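Local coordinates for protein mRNA interferase RelE (Escherichia coli, PDB 4FXI) that cleaves mRNA in the ribosomal A site as the codon-specific, ribosome-dependent toxin of a type II toxin-antitoxin pair, inhibiting translation during amino acid starvation, at residues R10-K13 with E14-K17. The protein carries 1 engineered substitution. Sequence-based numbering, arbitrary orientation.
Sequences RALK and EWRK
The extended side chain of Glu14 runs back along the preceding turn of helix 9-17, bringing its carboxylate against Ala11, with OE1 3.3 Å from Ala11 CA and 4.0 Å from Ala11 CB. With CG anti to its own carbonyl carbon (chi1 -71°), the chain heads toward the helix start, and CG passes 3.4 Å from Arg10 O. That oxygen also accepts the nearly straight hydrogen bond from Glu14 N at 3.1 Å (N-H...O 167°). Three more i to i+4 bonds of this alpha-helix follow, of which Trp15 N to Ala11 O, at 2.9 Å, is the shortest. The inner side, with Ala11 and Trp15 buried, packs tightly: the indole meets the ring of Phe7 and rests on Leu26 and Lys27, joining the short first helix of the RelE toxin to helix 20-35 beside the mixed four-stranded sheet.

Toward solvent the packing is looser, where Leu12 and Arg16 meet the rim of the same indole. Leu12 sends CD1 to within 4.3 Å of Trp15 CD1. The Arg16 chain, bent at chi2 and chi3, turns a face of its guanidinium to the indole edge, with CZ in the ring plane and Trp15 CD1 3.5 Å above the guanidinium plane, offset toward the group's rim. Lys13 and Lys17 extend from the exposed surface, while Arg10 turns away to a salt bridge with Asp8.

The Glu14 carboxylate is engaged at both oxygens, OE1 by the backbone N of Val78 and OE2 by Arg93. It thus ties helix 9-17 to strand 72-78 and helix 85-94, and this pairing with an arginine and an N-H would probably keep it ionised.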
ATOM      1  N   ARG A  10      -0.433  12.168   1.748  1.00 42.42           N
ATOM      2  CA  ARG A  10       0.793  11.856   2.475  1.00 45.82           C
ATOM      3  C   ARG A  10       1.478  10.622   1.909  1.00 41.44           C
ATOM      4  O   ARG A  10       2.707  10.545   1.872  1.00 44.11           O
ATOM      5  CB  ARG A  10       0.498  11.674   3.963  1.00 40.85           C
ATOM      6  CG  ARG A  10      -0.105  12.910   4.594  1.00 46.35           C
ATOM      7  CD  ARG A  10      -0.907  12.578   5.834  1.00 49.23           C
ATOM      8  NE  ARG A  10      -2.126  11.834   5.522  1.00 43.11           N
ATOM      9  CZ  ARG A  10      -3.184  11.767   6.322  1.00 49.00           C
ATOM     10  NH1 ARG A  10      -3.177  12.408   7.485  1.00 49.99           N
ATOM     11  NH2 ARG A  10      -4.249  11.064   5.962  1.00 50.24           N
ATOM     12  N   ALA A  11       0.686   9.661   1.446  1.00 36.48           N
ATOM     13  CA  ALA A  11       1.255   8.454   0.851  1.00 36.51           C
ATOM     14  C   ALA A  11       1.919   8.744  -0.491  1.00 38.24           C
ATOM     15  O   ALA A  11       2.918   8.113  -0.839  1.00 33.72           O
ATOM     16  CB  ALA A  11       0.202   7.363   0.702  1.00 33.29           C
ATOM     17  N   LEU A  12       1.385   9.704  -1.245  1.00 33.45           N
ATOM     18  CA  LEU A  12       1.998  10.017  -2.536  1.00 33.11           C
ATOM     19  C   LEU A  12       3.352  10.694  -2.336  1.00 39.95           C
ATOM     20  O   LEU A  12       4.295  10.471  -3.096  1.00 37.36           O
ATOM     21  CB  LEU A  12       1.078  10.881  -3.397  1.00 38.12           C
ATOM     22  CG  LEU A  12       1.584  11.149  -4.818  1.00 37.02           C
ATOM     23  CD1 LEU A  12       1.795   9.846  -5.580  1.00 33.39           C
ATOM     24  CD2 LEU A  12       0.633  12.070  -5.572  1.00 40.25           C
ATOM     25  N   LYS A  13       3.455  11.522  -1.306  1.00 42.08           N
ATOM     26  CA  LYS A  13       4.741  12.133  -0.983  1.00 36.54           C
ATOM     27  C   LYS A  13       5.774  11.078  -0.589  1.00 41.23           C
ATOM     28  O   LYS A  13       6.919  11.126  -1.034  1.00 40.94           O
ATOM     29  CB  LYS A  13       4.580  13.182   0.119  1.00 45.75           C
ATOM     30  CG  LYS A  13       3.765  14.390  -0.310  1.00 53.55           C
ATOM     31  CD  LYS A  13       3.467  15.301   0.875  1.00 69.86           C
ATOM     32  CE  LYS A  13       2.548  16.448   0.475  1.00 75.36           C
ATOM     33  NZ  LYS A  13       2.039  17.182   1.664  1.00 83.99           N
ATOM     34  N   GLU A  14       5.361  10.125   0.246  1.00 41.89           N
ATOM     35  CA  GLU A  14       6.212   8.991   0.600  1.00 42.30           C
ATOM     36  C   GLU A  14       6.691   8.253  -0.647  1.00 46.13           C
ATOM     37  O   GLU A  14       7.870   7.912  -0.776  1.00 39.07           O
ATOM     38  CB  GLU A  14       5.458   8.031   1.524  1.00 32.13           C
ATOM     39  CG  GLU A  14       5.239   8.605   2.932  1.00 34.73           C
ATOM     40  CD  GLU A  14       4.251   7.805   3.754  1.00 45.86           C
ATOM     41  OE1 GLU A  14       3.322   7.214   3.165  1.00 38.11           O
ATOM     42  OE2 GLU A  14       4.404   7.772   4.995  1.00 47.41           O
ATOM     43  N   TRP A  15       5.760   8.016  -1.566  1.00 40.97           N
ATOM     44  CA  TRP A  15       6.064   7.346  -2.823  1.00 31.93           C
ATOM     45  C   TRP A  15       7.169   8.058  -3.607  1.00 38.27           C
ATOM     46  O   TRP A  15       8.103   7.421  -4.092  1.00 38.23           O
ATOM     47  CB  TRP A  15       4.800   7.264  -3.672  1.00 35.60           C
ATOM     48  CG  TRP A  15       4.949   6.514  -4.960  1.00 32.41           C
ATOM     49  CD1 TRP A  15       5.062   7.054  -6.215  1.00 30.29           C
ATOM     50  CD2 TRP A  15       4.967   5.091  -5.130  1.00 33.00           C
ATOM     51  NE1 TRP A  15       5.151   6.049  -7.149  1.00 33.87           N
ATOM     52  CE2 TRP A  15       5.101   4.838  -6.508  1.00 31.00           C
ATOM     53  CE3 TRP A  15       4.896   4.005  -4.246  1.00 33.08           C
ATOM     54  CZ2 TRP A  15       5.157   3.542  -7.025  1.00 36.17           C
ATOM     55  CZ3 TRP A  15       4.947   2.728  -4.760  1.00 33.52           C
ATOM     56  CH2 TRP A  15       5.075   2.506  -6.137  1.00 33.72           C
ATOM     57  N   ARG A  16       7.076   9.377  -3.725  1.00 39.85           N
ATOM     58  CA  ARG A  16       8.057  10.106  -4.526  1.00 40.33           C
ATOM     59  C   ARG A  16       9.412  10.242  -3.814  1.00 45.66           C
ATOM     60  O   ARG A  16      10.448  10.395  -4.466  1.00 43.08           O
ATOM     61  CB  ARG A  16       7.508  11.468  -4.974  1.00 41.63           C
ATOM     62  CG  ARG A  16       6.045  11.428  -5.426  1.00 46.50           C
ATOM     63  CD  ARG A  16       5.841  11.574  -6.941  1.00 50.01           C
ATOM     64  NE  ARG A  16       6.304  10.414  -7.690  1.00 47.97           N
ATOM     65  CZ  ARG A  16       5.609   9.785  -8.641  1.00 45.00           C
ATOM     66  NH1 ARG A  16       4.401  10.189  -8.993  1.00 40.78           N
ATOM     67  NH2 ARG A  16       6.139   8.739  -9.250  1.00 39.57           N
ATOM     68  N   LYS A  17       9.413  10.169  -2.484  1.00 47.38           N
ATOM     69  CA  LYS A  17      10.664  10.232  -1.719  1.00 53.91           C
ATOM     70  C   LYS A  17      11.427   8.905  -1.729  1.00 53.57           C
ATOM     71  O   LYS A  17      12.630   8.867  -1.486  1.00 52.62           O
ATOM     72  CB  LYS A  17      10.409  10.673  -0.274  1.00 51.51           C
ATOM     73  CG  LYS A  17      10.152  12.160  -0.118  1.00 59.06           C
ATOM     74  CD  LYS A  17      10.391  12.607   1.316  1.00 62.93           C
ATOM     75  CE  LYS A  17      10.259  14.119   1.452  1.00 73.41           C
ATOM     76  NZ  LYS A  17      10.665  14.599   2.805  1.00 78.57           N
TER